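Local coordinates for diaminopimelate decarboxylase (Methanocaldococcus jannaschii, PDB 1TWI), which catalyses the pyridoxal-phosphate-dependent decarboxylation of meso-diaminopimelate to L-lysine, the last step of lysine biosynthesis by the diaminopimelate pathway, and works as a homodimer, at residues W317-A322 with S352-L357; I339-V344 with V375-A380. All coordinates share one frame; numbering follows the deposited sequence.

Contact 1: W317-A322 with S352-L357; sequences WVMIDA and SIAGGL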
loop_
_atom_site.group_PDB
_atom_site.type_symbol
_atom_site.label_atom_id
_atom_site.label_comp_id
_atom_site.label_asym_id
_atom_site.label_seq_id
_atom_site.Cartn_x
_atom_site.Cartn_y
_atom_site.Cartn_z
ATOM N N TRP A 317 8.486 -21.279 -9.858
ATOM C CA TRP A 317 7.534 -20.207 -9.599
ATOM C C TRP A 317 6.194 -20.511 -10.225
ATOM O O TRP A 317 6.120 -21.018 -11.342
ATOM C CB TRP A 317 8.013 -18.903 -10.205
ATOM C CG TRP A 317 9.191 -18.292 -9.558
ATOM C CD1 TRP A 317 10.523 -18.400 -9.935
ATOM C CD2 TRP A 317 9.171 -17.470 -8.397
ATOM N NE1 TRP A 317 11.306 -17.692 -9.043
ATOM C CE2 TRP A 317 10.492 -17.122 -8.099
ATOM C CE3 TRP A 317 8.149 -16.992 -7.579
ATOM C CZ2 TRP A 317 10.812 -16.319 -7.007
ATOM C CZ3 TRP A 317 8.464 -16.205 -6.512
ATOM C CH2 TRP A 317 9.773 -15.874 -6.232
ATOM N N VAL A 318 5.153 -20.156 -9.494
ATOM C CA VAL A 318 3.767 -20.320 -9.904
ATOM C C VAL A 318 3.246 -18.859 -9.924
ATOM O O VAL A 318 3.323 -18.165 -8.908
ATOM C CB VAL A 318 3.058 -21.220 -8.828
ATOM C CG1 VAL A 318 1.571 -21.094 -8.925
ATOM C CG2 VAL A 318 3.482 -22.696 -9.066
ATOM N N MET A 319 2.769 -18.380 -11.085
ATOM C CA MET A 319 2.321 -16.990 -11.197
ATOM C C MET A 319 0.809 -16.920 -11.208
ATOM O O MET A 319 0.170 -17.525 -12.058
ATOM C CB MET A 319 2.832 -16.354 -12.503
ATOM C CG MET A 319 4.316 -16.677 -12.865
ATOM S SD MET A 319 5.444 -16.101 -11.597
ATOM C CE MET A 319 7.056 -16.072 -12.561
ATOM N N ILE A 320 0.238 -16.159 -10.274
ATOM C CA ILE A 320 -1.203 -16.048 -10.216
ATOM C C ILE A 320 -1.740 -14.644 -10.502
ATOM O O ILE A 320 -0.974 -13.660 -10.482
ATOM C CB ILE A 320 -1.751 -16.543 -8.826
ATOM C CG1 ILE A 320 -1.152 -15.700 -7.684
ATOM C CG2 ILE A 320 -1.395 -18.084 -8.617
ATOM C CD1 ILE A 320 -1.777 -16.073 -6.346
ATOM N N ASP A 321 -3.053 -14.534 -10.754
ATOM C CA ASP A 321 -3.613 -13.224 -11.058
ATOM C C ASP A 321 -3.968 -12.330 -9.869
ATOM O O ASP A 321 -4.479 -11.218 -10.052
ATOM C CB ASP A 321 -4.762 -13.316 -12.085
ATOM C CG ASP A 321 -5.895 -14.204 -11.652
ATOM O OD1 ASP A 321 -6.025 -14.506 -10.426
ATOM O OD2 ASP A 321 -6.679 -14.603 -12.564
ATOM N N ALA A 322 -3.689 -12.816 -8.668
ATOM C CA ALA A 322 -3.813 -11.998 -7.463
ATOM C C ALA A 322 -2.426 -11.372 -7.327
ATOM O O ALA A 322 -1.409 -11.978 -7.708
ATOM C CB ALA A 322 -4.101 -12.846 -6.230
ATOM N N SER A 352 7.205 -21.436 -5.185
ATOM C CA SER A 352 7.077 -20.084 -4.631
ATOM C C SER A 352 5.925 -19.460 -5.456
ATOM O O SER A 352 5.772 -19.742 -6.639
ATOM C CB SER A 352 8.383 -19.315 -4.789
ATOM O OG SER A 352 9.386 -19.864 -3.922
ATOM N N ILE A 353 5.085 -18.656 -4.820
ATOM C CA ILE A 353 3.892 -18.137 -5.497
ATOM C C ILE A 353 3.997 -16.625 -5.630
ATOM O O ILE A 353 4.177 -15.944 -4.632
ATOM C CB ILE A 353 2.579 -18.413 -4.663
ATOM C CG1 ILE A 353 2.294 -19.937 -4.494
ATOM C CG2 ILE A 353 1.379 -17.872 -5.409
ATOM C CD1 ILE A 353 2.952 -20.566 -3.331
ATOM N N ALA A 354 3.848 -16.113 -6.836
ATOM C CA ALA A 354 3.948 -14.655 -7.057
ATOM C C ALA A 354 2.796 -14.064 -7.858
ATOM O O ALA A 354 2.168 -14.760 -8.663
ATOM C CB ALA A 354 5.255 -14.351 -7.828
ATOM N N GLY A 355 2.577 -12.754 -7.670
ATOM C CA GLY A 355 1.573 -12.053 -8.447
ATOM C C GLY A 355 2.317 -11.514 -9.673
ATOM O O GLY A 355 3.502 -11.801 -9.857
ATOM N N GLY A 356 1.643 -10.734 -10.516
ATOM C CA GLY A 356 2.312 -10.220 -11.704
ATOM C C GLY A 356 2.838 -8.774 -11.678
ATOM O O GLY A 356 3.142 -8.207 -12.745
ATOM N N LEU A 357 2.971 -8.173 -10.498
ATOM C CA LEU A 357 3.438 -6.791 -10.467
ATOM C C LEU A 357 4.962 -6.748 -10.559
ATOM O O LEU A 357 5.646 -7.729 -10.186
ATOM C CB LEU A 357 2.948 -6.065 -9.184
ATOM C CG LEU A 357 1.434 -5.697 -9.201
ATOM C CD1 LEU A 357 0.562 -6.942 -8.811
ATOM C CD2 LEU A 357 1.180 -4.557 -8.139
HETATM O O HOH W 1 -1.024 -11.065 -11.337
#

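Contact 2: I339-V344 with V375-A380; sequences IINCKV and VGDVLA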
loop_
_atom_site.group_PDB
_atom_site.type_symbol
_atom_site.label_atom_id
_atom_site.label_comp_id
_atom_site.label_asym_id
_atom_site.label_seq_id
_atom_site.Cartn_x
_atom_site.Cartn_y
_atom_site.Cartn_z
ATOM N N ILE A 339 -1.260 -21.093 2.143
ATOM C CA ILE A 339 -1.715 -21.106 0.764
ATOM C C ILE A 339 -1.894 -22.561 0.326
ATOM O O ILE A 339 -1.046 -23.387 0.634
ATOM C CB ILE A 339 -0.642 -20.447 -0.165
ATOM C CG1 ILE A 339 -0.469 -18.960 0.216
ATOM C CG2 ILE A 339 -1.037 -20.551 -1.677
ATOM C CD1 ILE A 339 0.789 -18.305 -0.410
ATOM N N ILE A 340 -2.978 -22.864 -0.393
ATOM C CA ILE A 340 -3.221 -24.210 -0.913
ATOM C C ILE A 340 -3.746 -24.157 -2.359
ATOM O O ILE A 340 -4.177 -23.110 -2.878
ATOM C CB ILE A 340 -4.338 -24.961 -0.138
ATOM C CG1 ILE A 340 -5.680 -24.243 -0.380
ATOM C CG2 ILE A 340 -4.026 -25.023 1.418
ATOM C CD1 ILE A 340 -6.859 -24.928 0.365
ATOM N N ASN A 341 -3.710 -25.317 -3.002
ATOM C CA ASN A 341 -4.293 -25.461 -4.317
ATOM C C ASN A 341 -5.734 -25.805 -3.936
ATOM O O ASN A 341 -5.964 -26.576 -3.003
ATOM C CB ASN A 341 -3.690 -26.662 -5.042
ATOM C CG ASN A 341 -4.042 -26.686 -6.522
ATOM O OD1 ASN A 341 -5.171 -26.320 -6.921
ATOM N ND2 ASN A 341 -3.090 -27.127 -7.344
ATOM N N CYS A 342 -6.712 -25.233 -4.616
ATOM C CA CYS A 342 -8.104 -25.591 -4.325
ATOM C C CYS A 342 -8.452 -27.000 -4.781
ATOM O O CYS A 342 -9.514 -27.490 -4.444
ATOM C CB CYS A 342 -9.075 -24.628 -5.024
ATOM S SG CYS A 342 -9.108 -23.003 -4.149
ATOM N N LYS A 343 -7.568 -27.637 -5.555
ATOM C CA LYS A 343 -7.824 -28.995 -6.053
ATOM C C LYS A 343 -6.797 -29.950 -5.479
ATOM O O LYS A 343 -5.604 -29.706 -5.607
ATOM C CB LYS A 343 -7.700 -29.056 -7.585
ATOM C CG LYS A 343 -8.032 -30.450 -8.223
ATOM C CD LYS A 343 -9.532 -30.871 -8.078
ATOM C CE LYS A 343 -9.765 -32.380 -8.471
ATOM N NZ LYS A 343 -9.216 -33.287 -7.386
ATOM N N VAL A 344 -7.265 -31.043 -4.878
ATOM C CA VAL A 344 -6.367 -32.056 -4.334
ATOM C C VAL A 344 -5.811 -32.822 -5.530
ATOM O O VAL A 344 -6.555 -33.127 -6.502
ATOM C CB VAL A 344 -7.145 -33.038 -3.449
ATOM C CG1 VAL A 344 -6.326 -34.327 -3.232
ATOM C CG2 VAL A 344 -7.468 -32.348 -2.139
ATOM N N VAL A 375 -1.530 -24.808 -14.789
ATOM C CA VAL A 375 -2.116 -23.536 -15.258
ATOM C C VAL A 375 -3.593 -23.751 -15.211
ATOM O O VAL A 375 -4.088 -24.818 -15.637
ATOM C CB VAL A 375 -1.674 -23.234 -16.725
ATOM C CG1 VAL A 375 -2.559 -22.103 -17.359
ATOM C CG2 VAL A 375 -0.196 -22.841 -16.729
ATOM N N GLY A 376 -4.332 -22.770 -14.687
ATOM C CA GLY A 376 -5.781 -22.911 -14.633
ATOM C C GLY A 376 -6.257 -23.307 -13.245
ATOM O O GLY A 376 -7.444 -23.191 -12.906
ATOM N N ASP A 377 -5.340 -23.811 -12.416
ATOM C CA ASP A 377 -5.747 -24.154 -11.057
ATOM C C ASP A 377 -5.990 -22.818 -10.345
ATOM O O ASP A 377 -5.523 -21.770 -10.787
ATOM C CB ASP A 377 -4.606 -24.889 -10.322
ATOM C CG ASP A 377 -4.533 -26.373 -10.684
ATOM O OD1 ASP A 377 -5.502 -26.862 -11.319
ATOM O OD2 ASP A 377 -3.525 -27.033 -10.299
ATOM N N VAL A 378 -6.713 -22.895 -9.243
ATOM C CA VAL A 378 -7.039 -21.731 -8.420
ATOM C C VAL A 378 -6.355 -21.964 -7.068
ATOM O O VAL A 378 -6.529 -23.047 -6.477
ATOM C CB VAL A 378 -8.559 -21.655 -8.211
ATOM C CG1 VAL A 378 -8.914 -20.458 -7.258
ATOM C CG2 VAL A 378 -9.288 -21.467 -9.624
ATOM N N LEU A 379 -5.554 -20.998 -6.608
ATOM C CA LEU A 379 -4.931 -21.136 -5.315
ATOM C C LEU A 379 -5.742 -20.275 -4.332
ATOM O O LEU A 379 -6.307 -19.248 -4.741
ATOM C CB LEU A 379 -3.485 -20.611 -5.313
ATOM C CG LEU A 379 -2.508 -21.156 -6.353
ATOM C CD1 LEU A 379 -1.117 -20.637 -5.998
ATOM C CD2 LEU A 379 -2.499 -22.722 -6.298
ATOM N N ALA A 380 -5.821 -20.694 -3.062
ATOM C CA ALA A 380 -6.491 -19.907 -2.039
ATOM C C ALA A 380 -5.431 -19.437 -1.013
ATOM O O ALA A 380 -4.631 -20.255 -0.454
ATOM C CB ALA A 380 -7.567 -20.754 -1.330
HETATM O O HOH W 2 -7.409 -25.563 -8.316
#

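Contact 1: W317-A322 with S352-L357
W317 to M319 pair in parallel, one for one, with S352 to A354, the two short strands 4.8 Å apart and 26° from exact alignment. Three backbone hydrogen bonds make the ladder: V318 N to S352 O, A354 N to V318 O and I320 N to A354 O, the last 2.9 Å long. On one face of the sheet the W317 indole reaches over to its neighbour. With CG of W317 anti to the carbonyl carbon (chi1 -70°), S352 CB packs over one face of the six-membered ring, a CH-pi contact 3.8 Å from its centroid, offset toward the rim. A354 CB comes obliquely to the ring, 3.9 Å from W317 CE3, and M319, its chain bent at chi2, brings SD alongside the same methyl at 4.2 Å. The OG of S352 turns to D367 N on strand 363-371. V318 and I353 point to the other face, where the branches of I320 and I353 meet aslant, CD1 of I320 lying 3.8 Å from CG2 of I353. Past the last direct bond the chains stay close at G355, which has no side chain beside the A322 carbonyl, and a water donates to I320 O at 2.7 Å and accepts a weak bond from G356 N. The carbonyl of G355 is held by K179 and N113 of the second subunit, whose K177 also packs on W317. The pairing belongs to the beta domain that accompanies the TIM-barrel domain in this fold-type III decarboxylase family. Strand 348-354 leads through G355 and G356 to C358, the predicted proton donor, and E359, both lining the pocket of the bound lysine.

Contact 2: I339-V344 with V375-A380
I340 and A380 face each other as an antiparallel hydrogen-bonded pair, N341 and L379 as the non-hydrogen-bonded pair beside it, with the strand axes 4.7 Å apart. I340 and A380 exchange both backbone bonds, and C342 N, just past the strand, adds a third to V378 O at 2.9 Å. The tight part is apolar. C342 SG, anti to its carbonyl carbon (chi1 -75°), sits over strand 378-380, 3.9 Å from A380 CB and 4.0 Å from V378 CG1; I340 CG1 is 4.1 Å from the same A380 methyl, across the hydrogen-bonded pair. On the N341 face, L379 CD2 lies 3.8 Å from N341 CA. The other end is polar and partly open to solvent. Because CG of N341 stands anti to the backbone N (chi1 -168°), its amide reaches D377, and ND2 donates to OD2 at 3.0 Å in a nearly straight bond. OD2 lies in the amide plane of N341, but ND2 approaches it from above the carboxylate plane, the two planes being 63° apart. ND2 also donates to D371 O of strand 363-371. D377 OD2 also forms a salt bridge with K345 and accepts from E374 N, so three donors gather on one oxygen. On the other branch of the amide, N341 OD1 accepts from K343 N, closing an Asx turn as the chain leaves the strand, and takes a bond from a water 2.7 Å away. That water accepts from V378 N, bridging the two segments. Strand 378-382 runs on between strands 339-341 and 300-311; F14 of strand 13-16 covers I340, C342 and A380, helix 21-28 packs on C342 and V378, and F364 and R368 of strand 363-371 touch I339.

Both contacts belong to one mixed sheet, and their segments alternate along the chain, strand 339-341 being followed directly by 348-354. They meet at L379, whose CD1 lies 3.7 Å from I320 CG2 and also packs on I353 and V318; I339 adds a touch on I353. Contact 1 is parallel and buried throughout, with G355 O bonded by the second subunit and a water joining I320 O to G356 N, and its outgoing loop runs toward the active site. Contact 2 is antiparallel, touches no other subunit, and grades from an apolar interior to a polar, partly exposed end where N341 bonds D377. Apolar packing thus joins them, while only contact 1 meets the second subunit.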